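PvdO (Pseudomonas aeruginosa, PDB 5HHA) is a calcium-binding periplasmic protein of the formylglycine-generating enzyme (sulfatase-modifying factor) family, linked to chromophore maturation and possibly acting as an oxidase. Local coordinates at residues Arg250-Asp253 with Trp254-Pro258. Numbering follows the deposited sequence.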
# COMPACT_ATOMS: atom_id res chain seq x y z
N ARG A 250 -0.80 -2.75 4.99
CA ARG A 250 -0.71 -3.81 3.98
C ARG A 250 0.61 -3.74 3.22
O ARG A 250 1.29 -2.72 3.18
CB ARG A 250 -1.88 -3.72 3.01
CG ARG A 250 -3.14 -4.43 3.55
CD ARG A 250 -2.88 -5.93 3.78
NE ARG A 250 -4.10 -6.69 4.01
CZ ARG A 250 -4.61 -7.59 3.18
NH1 ARG A 250 -4.01 -7.95 2.04
NH2 ARG A 250 -5.70 -8.20 3.54
N GLY A 251 0.92 -4.84 2.55
CA GLY A 251 2.14 -4.97 1.78
C GLY A 251 3.27 -5.49 2.64
O GLY A 251 3.08 -6.24 3.58
N ASN A 252 4.49 -5.11 2.26
CA ASN A 252 5.67 -5.56 2.99
C ASN A 252 6.80 -4.59 2.68
O ASN A 252 6.83 -4.02 1.59
CB ASN A 252 6.04 -6.98 2.54
CG ASN A 252 7.00 -7.66 3.47
OD1 ASN A 252 7.05 -7.37 4.66
ND2 ASN A 252 7.73 -8.63 2.95
N ASP A 253 7.73 -4.41 3.60
CA ASP A 253 8.79 -3.42 3.41
C ASP A 253 10.15 -4.01 3.08
O ASP A 253 10.42 -5.21 3.20
CB ASP A 253 8.88 -2.48 4.60
CG ASP A 253 9.39 -3.14 5.85
OD1 ASP A 253 10.62 -3.24 6.06
OD2 ASP A 253 8.53 -3.56 6.69
N TRP A 254 11.00 -3.09 2.66
CA TRP A 254 12.38 -3.32 2.29
C TRP A 254 13.19 -4.11 3.29
O TRP A 254 14.19 -4.72 2.91
CB TRP A 254 13.07 -1.97 2.05
CG TRP A 254 13.05 -1.04 3.21
CD1 TRP A 254 12.13 -0.06 3.46
CD2 TRP A 254 13.99 -0.99 4.29
NE1 TRP A 254 12.43 0.59 4.60
CE2 TRP A 254 13.57 0.05 5.15
CE3 TRP A 254 15.13 -1.72 4.62
CZ2 TRP A 254 14.26 0.38 6.31
CZ3 TRP A 254 15.83 -1.39 5.78
CH2 TRP A 254 15.39 -0.35 6.62
N GLY A 255 12.85 -4.08 4.57
CA GLY A 255 13.62 -4.77 5.57
C GLY A 255 13.12 -6.16 5.93
O GLY A 255 13.72 -6.82 6.78
N GLU A 256 12.08 -6.63 5.27
CA GLU A 256 11.38 -7.83 5.68
C GLU A 256 11.54 -8.95 4.67
O GLU A 256 11.75 -8.73 3.49
CB GLU A 256 9.89 -7.51 5.79
CG GLU A 256 9.53 -6.55 6.91
CD GLU A 256 9.55 -7.16 8.27
OE1 GLU A 256 8.81 -8.16 8.50
OE2 GLU A 256 10.27 -6.58 9.12
N PRO A 257 11.42 -10.20 5.15
CA PRO A 257 11.56 -11.34 4.24
C PRO A 257 10.33 -11.52 3.34
O PRO A 257 9.23 -11.08 3.72
CB PRO A 257 11.74 -12.51 5.20
CG PRO A 257 11.01 -12.08 6.45
CD PRO A 257 11.24 -10.60 6.56
N PRO A 258 10.47 -12.16 2.18
CA PRO A 258 9.38 -12.24 1.20
C PRO A 258 8.22 -13.14 1.61
O PRO A 258 7.16 -13.05 1.01
CB PRO A 258 10.07 -12.77 -0.05
CG PRO A 258 11.28 -13.52 0.47
CD PRO A 258 11.73 -12.74 1.67
O HOH W 1 6.44 -8.07 7.27
O HOH W 2 11.93 -4.38 8.31
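Asp253 to Glu256 form a type I beta turn, closed by Glu256 N donating to Asp253 O at 3.0 Å. Asp253 OD1 accepts from Gly255 N at 2.8 Å, on its anti side and tilted from the carboxylate plane, which makes an Asx turn. A chi1 of 69° folds the carboxylate back to reach this N-H. The Asn252 side chain ties the chain just past strand 247-251 to Pro257. Its ND2 donates to Pro257 O at 3.0 Å, nearly in its own amide plane, with an N-H...O angle of 142°. Its OD1 lies 3.1 Å from Glu256 CB. Glu256 bends back at chi2 (-76°), its carboxylate almost perpendicular to the Asn252 amide. One water donates to Asn252 OD1 and Glu256 OE1, another to Asp253 OD1 and Glu256 OE2.

Ser261 OG also bonds Asn252 ND2. Trp254 packs edge-to-face with Phe196 and Tyr118, NE1 bonds Asp276 O, and its nearest side-chain atom is about 5 Å from the bound calcium ion. The Glu256 backbone hydrogen-bonds Tyr188, between calcium ligands Thr187 and Gly189. Asp253 OD2 and Glu256 OE2 are 4.2 Å apart. If both are ionised, the second water and the Gly255 N-H on OD1 could partly offset their repulsion.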